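Long-range contact in peptide chain release factor 2 (PDB 2IHR), which directs termination of translation at UGA and UAA stop codons, its GGQ motif serving peptide hydrolysis in the ribosomal peptidyl-transferase center: residues E226-V231 / V252-G257. Numbering follows the deposited sequence.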
loop_
_atom_site.group_PDB
_atom_site.type_symbol
_atom_site.label_atom_id
_atom_site.label_comp_id
_atom_site.label_asym_id
_atom_site.label_seq_id
_atom_site.Cartn_x
_atom_site.Cartn_y
_atom_site.Cartn_z
ATOM N N GLU A 226 28.309 10.703 4.229
ATOM C CA GLU A 226 27.053 11.424 4.090
ATOM C C GLU A 226 26.116 11.018 5.224
ATOM O O GLU A 226 25.036 11.578 5.375
ATOM C CB GLU A 226 26.415 11.109 2.741
ATOM C CG GLU A 226 27.111 11.772 1.582
ATOM C CD GLU A 226 26.862 13.266 1.544
ATOM O OE1 GLU A 226 26.929 13.909 2.614
ATOM O OE2 GLU A 226 26.603 13.795 0.441
ATOM N N LEU A 227 26.564 10.062 6.035
ATOM C CA LEU A 227 25.773 9.523 7.139
ATOM C C LEU A 227 26.415 9.724 8.507
ATOM O O LEU A 227 27.585 10.072 8.602
ATOM C CB LEU A 227 25.610 8.008 6.950
ATOM C CG LEU A 227 24.966 7.358 5.723
ATOM C CD1 LEU A 227 25.336 8.096 4.485
ATOM C CD2 LEU A 227 25.423 5.917 5.605
ATOM N N ARG A 228 25.635 9.517 9.562
ATOM C CA ARG A 228 26.174 9.544 10.913
ATOM C C ARG A 228 25.542 8.385 11.638
ATOM O O ARG A 228 24.418 8.488 12.100
ATOM C CB ARG A 228 25.864 10.799 11.729
ATOM C CG ARG A 228 26.262 10.517 13.225
ATOM C CD ARG A 228 26.393 11.723 14.174
ATOM N NE ARG A 228 25.133 12.426 14.397
ATOM C CZ ARG A 228 24.790 13.553 13.778
ATOM N NH1 ARG A 228 25.627 14.109 12.898
ATOM N NH2 ARG A 228 23.606 14.110 14.028
ATOM N N ILE A 229 26.255 7.280 11.741
ATOM C CA ILE A 229 25.738 6.112 12.428
ATOM C C ILE A 229 25.860 6.284 13.965
ATOM O O ILE A 229 26.858 6.814 14.458
ATOM C CB ILE A 229 26.504 4.854 11.920
ATOM C CG1 ILE A 229 26.126 4.595 10.450
ATOM C CG2 ILE A 229 26.244 3.659 12.815
ATOM C CD1 ILE A 229 26.996 3.536 9.742
ATOM N N ASP A 230 24.818 5.890 14.708
ATOM C CA ASP A 230 24.803 5.969 16.180
ATOM C C ASP A 230 24.339 4.611 16.657
ATOM O O ASP A 230 23.458 4.025 16.041
ATOM C CB ASP A 230 23.751 6.949 16.744
ATOM C CG ASP A 230 24.031 8.407 16.428
ATOM O OD1 ASP A 230 23.665 8.867 15.324
ATOM O OD2 ASP A 230 24.600 9.102 17.299
ATOM N N VAL A 231 24.919 4.093 17.733
ATOM C CA VAL A 231 24.416 2.834 18.270
ATOM C C VAL A 231 23.766 3.212 19.592
ATOM O O VAL A 231 24.433 3.643 20.526
ATOM C CB VAL A 231 25.509 1.769 18.474
ATOM C CG1 VAL A 231 24.977 0.646 19.379
ATOM C CG2 VAL A 231 25.894 1.170 17.126
ATOM N N VAL A 252 21.515 8.679 10.241
ATOM C CA VAL A 252 21.081 10.023 9.917
ATOM C C VAL A 252 21.618 10.328 8.542
ATOM O O VAL A 252 22.691 9.857 8.186
ATOM C CB VAL A 252 21.661 11.058 10.890
ATOM C CG1 VAL A 252 21.031 12.385 10.622
ATOM C CG2 VAL A 252 21.452 10.618 12.347
ATOM N N HIS A 253 20.878 11.101 7.757
ATOM C CA HIS A 253 21.344 11.434 6.424
ATOM C C HIS A 253 21.516 12.924 6.330
ATOM O O HIS A 253 20.660 13.650 5.828
ATOM C CB HIS A 253 20.389 10.948 5.351
ATOM C CG HIS A 253 20.839 11.294 3.975
ATOM N ND1 HIS A 253 20.282 12.326 3.248
ATOM C CD2 HIS A 253 21.845 10.791 3.217
ATOM C CE1 HIS A 253 20.926 12.442 2.099
ATOM N NE2 HIS A 253 21.880 11.525 2.057
ATOM N N LEU A 254 22.664 13.340 6.840
ATOM C CA LEU A 254 23.126 14.714 6.928
ATOM C C LEU A 254 22.630 15.691 5.863
ATOM O O LEU A 254 22.123 16.768 6.183
ATOM C CB LEU A 254 24.656 14.669 6.983
ATOM C CG LEU A 254 25.145 13.663 8.047
ATOM C CD1 LEU A 254 26.624 13.350 7.863
ATOM C CD2 LEU A 254 24.865 14.213 9.438
ATOM N N PRO A 255 22.764 15.333 4.586
ATOM C CA PRO A 255 22.294 16.249 3.537
ATOM C C PRO A 255 20.826 16.647 3.706
ATOM O O PRO A 255 20.430 17.766 3.369
ATOM C CB PRO A 255 22.516 15.454 2.240
ATOM C CG PRO A 255 23.650 14.531 2.571
ATOM C CD PRO A 255 23.374 14.118 4.019
ATOM N N THR A 256 20.025 15.725 4.237
ATOM C CA THR A 256 18.586 15.939 4.411
ATOM C C THR A 256 18.082 16.031 5.836
ATOM O O THR A 256 17.122 16.731 6.103
ATOM C CB THR A 256 17.803 14.808 3.818
ATOM O OG1 THR A 256 18.028 13.649 4.630
ATOM C CG2 THR A 256 18.243 14.525 2.370
ATOM N N GLY A 257 18.703 15.301 6.752
ATOM C CA GLY A 257 18.230 15.327 8.123
ATOM C C GLY A 257 17.321 14.129 8.306
ATOM O O GLY A 257 16.857 13.843 9.414
#
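Glu226 meets Pro255 through its carboxylate, which touches the CG corner of the proline ring, Glu226 OE1 lying 3.3 Å from Pro255 CG. A bend at chi2 (-72°) folds the chain of Glu226 so that this end reaches the ring. Glu226 O lies 3.3 Å from Pro255 CD and also touches Leu254 CG. With an alanine here, Pro255 CG would probably lose its carboxylate neighbour. Beyond it, Arg228 N donates to Val252 O (3.3 Å, 147° at the hydrogen), and a weak bond returns from Val252 N to Arg228 O. Leu254 CD2 comes to Arg228 NH1 at 3.5 Å, the two side chains crossing at about a right angle. These antiparallel strands, 227-232 and 248-253, are an edge strand and the middle strand of the three-stranded sheet in the RF-1 domain that packs on helix 268-294. Leu227 and His253 reach that helix at Leu276 and Leu283 and share Leu222. Pro255 CD sits over the centre of the His253 ring, and His253 O takes bonds from Thr256 N, Thr256 OG1 and Gly257 N, which tie the turn carrying Leu254 and Pro255.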